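Aminotransferase class-III (PDB 6K8H) is an omega-transaminase of the class-III aminotransferase family, within the large clan that shares the pyridoxal-phosphate-dependent aminotransferase fold. Local coordinates at residues Ser193-Pro198 / Glu206-Gln211; Ala217-Asp222 / Gln239-Ile244. One frame throughout, in Å; residues are numbered along the deposited sequence.

How the contacts relate
Both contacts are buried, apolar strand-to-helix packings against the same seven-stranded sheet, their centres about 10 Å apart. Contact 1 sets helix 202-211 on the outermost strand 194-197, while contact 2 sets helix 235-248 on the more central strand 216-221, which runs on into the ligand pocket at Asp222. Along the chain they come in series, the helix of contact 1 leading into the strand of contact 2. The helices also touch: Ile209 CD1 lies 3.6 Å from Leu241 CD1, and farther out Glu206 OE1 forms a salt bridge with Arg240 NH2 at 2.6 Å. Each centres on one helix leucine, Leu208 or Leu241; contact 1 adds Ile209 and buries the larger surface.

Contact 1 of 2, residues Ser193-Pro198 / Glu206-Gln211; sequences SVVVLP and ERLIEQ
Leu197 and Leu208 mark the closest approach of the two backbones, their CA atoms 7.0 Å apart, where strand 194-197 and the end of helix 202-211 run nearly antiparallel at 160°, with axes 8.8 Å apart. Leu208 carries the helix side of the packing. Its CB takes the methyl CD2 of Leu197 at 3.6 Å, and the two leucines slide past each other in opposite directions, so that Leu197 CD2 also lies alongside Leu208 CD1 at 4.0 Å. With CG anti to its carbonyl carbon (chi1 -47°), Leu197 reaches this place although its CB leaves the backbone beside the helix rather than straight at it. The same methyl meets Ile209 CG1 at 4.2 Å, lodging between consecutive helix residues. Leu208 CD1 continues over the strand, coming 3.6 Å from the backbone oxygen Val196 O in plain van der Waals contact and 4.1 Å from CD of the Pro198 ring. Beside Leu197 CD2, Val195 CG1 approaches the same Leu208 CB, a looser touch. The CB of Val196 points away from the helix, in keeping with the alternation along a strand, and its backbone oxygen is what meets Leu208.

Strand 194-197 is the outermost strand at this end of the sheet and pairs in parallel with strand 146-150. Helix 202-211 then crosses that strand to lead into strand 216-221, a beta-alpha-beta crossover. Phe176, from a loop, packs on Leu208, while Ile209 turns to Val219 and to helix 235-248.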
loop_
_atom_site.group_PDB
_atom_site.type_symbol
_atom_site.label_atom_id
_atom_site.label_comp_id
_atom_site.label_asym_id
_atom_site.label_seq_id
_atom_site.Cartn_x
_atom_site.Cartn_y
_atom_site.Cartn_z
ATOM N N SER B 193 -20.023 -7.219 10.017
ATOM C CA SER B 193 -20.240 -6.169 9.020
ATOM C C SER B 193 -20.125 -6.643 7.568
ATOM O O SER B 193 -20.309 -5.822 6.668
ATOM C CB SER B 193 -19.273 -5.007 9.238
ATOM O OG SER B 193 -17.972 -5.389 8.816
ATOM N N VAL B 194 -19.795 -7.907 7.298
ATOM C CA VAL B 194 -19.564 -8.377 5.929
ATOM C C VAL B 194 -20.624 -9.420 5.587
ATOM O O VAL B 194 -20.790 -10.405 6.315
ATOM C CB VAL B 194 -18.142 -8.941 5.732
ATOM C CG1 VAL B 194 -17.953 -9.407 4.288
ATOM C CG2 VAL B 194 -17.117 -7.884 6.075
ATOM N N VAL B 195 -21.372 -9.168 4.515
ATOM C CA VAL B 195 -22.366 -10.105 3.992
ATOM C C VAL B 195 -21.692 -10.948 2.912
ATOM O O VAL B 195 -21.254 -10.409 1.887
ATOM C CB VAL B 195 -23.588 -9.359 3.422
ATOM C CG1 VAL B 195 -24.591 -10.347 2.781
ATOM C CG2 VAL B 195 -24.276 -8.514 4.488
ATOM N N VAL B 196 -21.628 -12.264 3.122
ATOM C CA VAL B 196 -20.909 -13.175 2.226
ATOM C C VAL B 196 -21.909 -13.858 1.298
ATOM O O VAL B 196 -22.789 -14.599 1.750
ATOM C CB VAL B 196 -20.092 -14.214 3.013
ATOM C CG1 VAL B 196 -19.231 -15.019 2.056
ATOM C CG2 VAL B 196 -19.200 -13.525 4.060
ATOM N N LEU B 197 -21.760 -13.621 -0.009
ATOM C CA LEU B 197 -22.632 -14.038 -1.093
ATOM C C LEU B 197 -22.057 -15.244 -1.824
ATOM O O LEU B 197 -20.848 -15.492 -1.793
ATOM C CB LEU B 197 -22.840 -12.893 -2.094
ATOM C CG LEU B 197 -23.168 -11.507 -1.529
ATOM C CD1 LEU B 197 -23.019 -10.452 -2.606
ATOM C CD2 LEU B 197 -24.568 -11.496 -0.961
ATOM N N PRO B 198 -22.910 -16.028 -2.492
ATOM C CA PRO B 198 -22.413 -17.160 -3.296
ATOM C C PRO B 198 -22.117 -16.794 -4.749
ATOM O O PRO B 198 -23.032 -16.408 -5.494
ATOM C CB PRO B 198 -23.557 -18.179 -3.203
ATOM C CG PRO B 198 -24.804 -17.336 -3.002
ATOM C CD PRO B 198 -24.371 -16.056 -2.303
ATOM N N GLU B 206 -29.264 -12.651 -4.648
ATOM C CA GLU B 206 -30.372 -11.704 -4.592
ATOM C C GLU B 206 -31.072 -11.751 -3.243
ATOM O O GLU B 206 -31.394 -10.701 -2.675
ATOM C CB GLU B 206 -31.360 -11.983 -5.726
ATOM C CG GLU B 206 -30.873 -11.506 -7.085
ATOM C CD GLU B 206 -31.943 -11.584 -8.164
ATOM O OE1 GLU B 206 -32.882 -12.404 -8.021
ATOM O OE2 GLU B 206 -31.845 -10.820 -9.150
ATOM N N ARG B 207 -31.307 -12.952 -2.705
ATOM C CA ARG B 207 -32.005 -13.036 -1.425
ATOM C C ARG B 207 -31.202 -12.357 -0.315
ATOM O O ARG B 207 -31.769 -11.648 0.531
ATOM C CB ARG B 207 -32.288 -14.497 -1.072
ATOM C CG ARG B 207 -33.374 -15.182 -1.918
ATOM C CD ARG B 207 -33.611 -16.623 -1.435
ATOM N NE ARG B 207 -32.635 -17.558 -2.000
ATOM C CZ ARG B 207 -32.096 -18.592 -1.348
ATOM N NH1 ARG B 207 -32.429 -18.832 -0.082
ATOM N NH2 ARG B 207 -31.213 -19.386 -1.965
ATOM N N LEU B 208 -29.876 -12.539 -0.318
ATOM C CA LEU B 208 -29.045 -11.906 0.703
ATOM C C LEU B 208 -28.988 -10.388 0.536
ATOM O O LEU B 208 -29.050 -9.651 1.529
ATOM C CB LEU B 208 -27.644 -12.508 0.679
ATOM C CG LEU B 208 -27.544 -13.839 1.422
ATOM C CD1 LEU B 208 -26.267 -14.573 1.022
ATOM C CD2 LEU B 208 -27.580 -13.613 2.926
ATOM N N ILE B 209 -28.853 -9.902 -0.692
ATOM C CA ILE B 209 -28.824 -8.424 -0.888
ATOM C C ILE B 209 -30.175 -7.824 -0.469
ATOM O O ILE B 209 -30.181 -6.810 0.233
ATOM C CB ILE B 209 -28.431 -8.072 -2.332
ATOM C CG1 ILE B 209 -26.954 -8.398 -2.572
ATOM C CG2 ILE B 209 -28.752 -6.620 -2.627
ATOM C CD1 ILE B 209 -26.538 -8.411 -4.008
ATOM N N GLU B 210 -31.261 -8.510 -0.809
ATOM C CA GLU B 210 -32.628 -8.022 -0.505
ATOM C C GLU B 210 -32.791 -7.886 1.013
ATOM O O GLU B 210 -33.269 -6.858 1.467
ATOM C CB GLU B 210 -33.617 -9.039 -1.067
ATOM C CG GLU B 210 -34.753 -8.400 -1.827
ATOM C CD GLU B 210 -35.574 -7.530 -0.912
ATOM O OE1 GLU B 210 -35.465 -7.733 0.293
ATOM O OE2 GLU B 210 -36.308 -6.659 -1.403
ATOM N N GLN B 211 -32.299 -8.881 1.741
ATOM C CA GLN B 211 -32.360 -8.992 3.215
ATOM C C GLN B 211 -31.572 -7.854 3.873
ATOM O O GLN B 211 -32.013 -7.388 4.921
ATOM C CB GLN B 211 -31.775 -10.349 3.599
ATOM C CG GLN B 211 -31.651 -10.576 5.093
ATOM C CD GLN B 211 -31.428 -12.030 5.431
ATOM O OE1 GLN B 211 -31.088 -12.371 6.560
ATOM N NE2 GLN B 211 -31.651 -12.899 4.459
#

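Contact 2 of 2, residues Ala217-Asp222 / Gln239-Ile244; sequences AAVLID and QRLREI
Leu241 meets the strand with both its methyls, one for each of two side chains. CD2 stands 3.8 Å from Ile221 CD1, an end-on meeting in which the two side chains reach toward each other, tip to tip. CD1 comes 4.2 Å from Val219 CG1, and here the side chains lie obliquely across one another. Leucine, valine and isoleucine are all buried, and the contact is purely apolar.

The torsions explain the reach. Leu241 has CG anti to the backbone N (chi1 179°), which projects the branch off the helix toward the strand, and its two methyls then part to serve different residues. Ile221 is fully extended through both torsions, which brings CD1 out to the helix. Such length is needed because the backbones stay well apart: even the nearest CA atoms, those of Val219 and Leu241, are separated by 8.9 Å. Val219 and Ile221 are two residues apart on the strand and so face the helix together, whereas Leu220 between them points to the other face, where it packs on Ile253 and on His155 of the ligand pocket.

The strand ends at Ile221, and the next residue, Asp222, touches (5-hydroxy-4,6-dimethylpyridin-3-yl)methyl dihydrogen phosphate, while its OD1 accepts a hydrogen bond from Asn224 N. The side chain of Ile221 itself remains about 10 Å from that ligand.

Strand 216-221, helix 235-248 and strand 251-255 form a beta-alpha-beta unit, with strand 146-150 on the other edge of strand 216-221. Phe150 from that strand packs on Val219, Ile221 and Leu241 alike, while Arg242 forms a salt bridge with Asp276, just before strand 277-281.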
loop_
_atom_site.group_PDB
_atom_site.type_symbol
_atom_site.label_atom_id
_atom_site.label_comp_id
_atom_site.label_asym_id
_atom_site.label_seq_id
_atom_site.Cartn_x
_atom_site.Cartn_y
_atom_site.Cartn_z
ATOM N N ALA B 217 -23.512 -0.671 1.824
ATOM C CA ALA B 217 -22.881 0.375 1.019
ATOM C C ALA B 217 -22.415 -0.140 -0.340
ATOM O O ALA B 217 -22.499 0.579 -1.343
ATOM C CB ALA B 217 -21.689 0.969 1.767
ATOM N N ALA B 218 -21.905 -1.370 -0.397
ATOM C CA ALA B 218 -21.281 -1.864 -1.615
ATOM C C ALA B 218 -21.376 -3.381 -1.714
ATOM O O ALA B 218 -21.452 -4.089 -0.703
ATOM C CB ALA B 218 -19.797 -1.481 -1.687
ATOM N N VAL B 219 -21.346 -3.863 -2.954
ATOM C CA VAL B 219 -21.040 -5.259 -3.281
ATOM C C VAL B 219 -19.715 -5.265 -4.038
ATOM O O VAL B 219 -19.577 -4.588 -5.063
ATOM C CB VAL B 219 -22.138 -5.920 -4.128
ATOM C CG1 VAL B 219 -21.685 -7.322 -4.553
ATOM C CG2 VAL B 219 -23.469 -5.984 -3.398
ATOM N N LEU B 220 -18.747 -6.026 -3.542
ATOM C CA LEU B 220 -17.429 -6.120 -4.156
ATOM C C LEU B 220 -17.324 -7.469 -4.850
ATOM O O LEU B 220 -17.601 -8.503 -4.232
ATOM C CB LEU B 220 -16.341 -5.959 -3.092
ATOM C CG LEU B 220 -14.890 -6.313 -3.380
ATOM C CD1 LEU B 220 -14.267 -5.225 -4.246
ATOM C CD2 LEU B 220 -14.174 -6.468 -2.052
ATOM N N ILE B 221 -16.954 -7.466 -6.130
ATOM C CA ILE B 221 -16.931 -8.705 -6.900
ATOM C C ILE B 221 -15.731 -8.723 -7.840
ATOM O O ILE B 221 -15.482 -7.752 -8.560
ATOM C CB ILE B 221 -18.240 -8.907 -7.688
ATOM C CG1 ILE B 221 -18.185 -10.240 -8.433
ATOM C CG2 ILE B 221 -18.518 -7.709 -8.602
ATOM C CD1 ILE B 221 -19.496 -10.612 -9.110
ATOM N N ASP B 222 -14.979 -9.829 -7.817
ATOM C CA ASP B 222 -13.956 -10.116 -8.817
ATOM C C ASP B 222 -14.620 -10.822 -9.993
ATOM O O ASP B 222 -15.129 -11.935 -9.816
ATOM C CB ASP B 222 -12.871 -10.990 -8.197
ATOM C CG ASP B 222 -11.752 -11.362 -9.157
ATOM O OD1 ASP B 222 -11.957 -11.400 -10.393
ATOM O OD2 ASP B 222 -10.637 -11.653 -8.644
ATOM N N GLN B 239 -25.578 -9.399 -14.777
ATOM C CA GLN B 239 -26.583 -8.410 -15.162
ATOM C C GLN B 239 -27.625 -8.233 -14.067
ATOM O O GLN B 239 -28.013 -7.102 -13.746
ATOM C CB GLN B 239 -27.254 -8.818 -16.480
ATOM C CG GLN B 239 -26.333 -8.760 -17.715
ATOM C CD GLN B 239 -26.824 -9.633 -18.873
ATOM O OE1 GLN B 239 -28.019 -9.943 -18.976
ATOM N NE2 GLN B 239 -25.898 -10.038 -19.749
ATOM N N ARG B 240 -28.073 -9.333 -13.461
ATOM C CA ARG B 240 -29.041 -9.203 -12.379
ATOM C C ARG B 240 -28.421 -8.573 -11.136
ATOM O O ARG B 240 -29.102 -7.827 -10.415
ATOM C CB ARG B 240 -29.643 -10.566 -12.067
ATOM C CG ARG B 240 -30.597 -11.025 -13.168
ATOM C CD ARG B 240 -31.036 -12.464 -12.980
ATOM N NE ARG B 240 -31.619 -12.696 -11.659
ATOM C CZ ARG B 240 -32.311 -13.782 -11.335
ATOM N NH1 ARG B 240 -32.515 -14.734 -12.242
ATOM N NH2 ARG B 240 -32.790 -13.920 -10.107
ATOM N N LEU B 241 -27.140 -8.855 -10.873
ATOM C CA LEU B 241 -26.444 -8.175 -9.786
ATOM C C LEU B 241 -26.393 -6.674 -10.034
ATOM O O LEU B 241 -26.625 -5.873 -9.111
ATOM C CB LEU B 241 -25.023 -8.744 -9.622
ATOM C CG LEU B 241 -24.149 -8.105 -8.526
ATOM C CD1 LEU B 241 -24.788 -8.273 -7.155
ATOM C CD2 LEU B 241 -22.720 -8.677 -8.533
ATOM N N ARG B 242 -26.093 -6.270 -11.279
ATOM C CA ARG B 242 -26.096 -4.844 -11.600
ATOM C C ARG B 242 -27.481 -4.236 -11.376
ATOM O O ARG B 242 -27.605 -3.141 -10.805
ATOM C CB ARG B 242 -25.614 -4.623 -13.037
ATOM C CG ARG B 242 -25.813 -3.195 -13.573
ATOM C CD ARG B 242 -24.805 -2.198 -12.974
ATOM N NE ARG B 242 -25.165 -1.801 -11.614
ATOM C CZ ARG B 242 -24.538 -0.868 -10.902
ATOM N NH1 ARG B 242 -23.500 -0.215 -11.412
ATOM N NH2 ARG B 242 -24.951 -0.592 -9.672
ATOM N N GLU B 243 -28.538 -4.951 -11.785
ATOM C CA GLU B 243 -29.889 -4.401 -11.639
ATOM C C GLU B 243 -30.263 -4.230 -10.171
ATOM O O GLU B 243 -30.796 -3.186 -9.771
ATOM C CB GLU B 243 -30.920 -5.288 -12.346
ATOM C CG GLU B 243 -30.794 -5.312 -13.855
ATOM C CD GLU B 243 -31.634 -4.246 -14.536
ATOM O OE1 GLU B 243 -31.630 -3.085 -14.067
ATOM O OE2 GLU B 243 -32.314 -4.571 -15.543
ATOM N N ILE B 244 -29.983 -5.238 -9.344
ATOM C CA ILE B 244 -30.461 -5.158 -7.965
ATOM C C ILE B 244 -29.658 -4.133 -7.175
ATOM O O ILE B 244 -30.222 -3.417 -6.336
ATOM C CB ILE B 244 -30.456 -6.543 -7.282
ATOM C CG1 ILE B 244 -31.115 -6.454 -5.899
ATOM C CG2 ILE B 244 -29.046 -7.108 -7.158
ATOM C CD1 ILE B 244 -31.389 -7.796 -5.254
#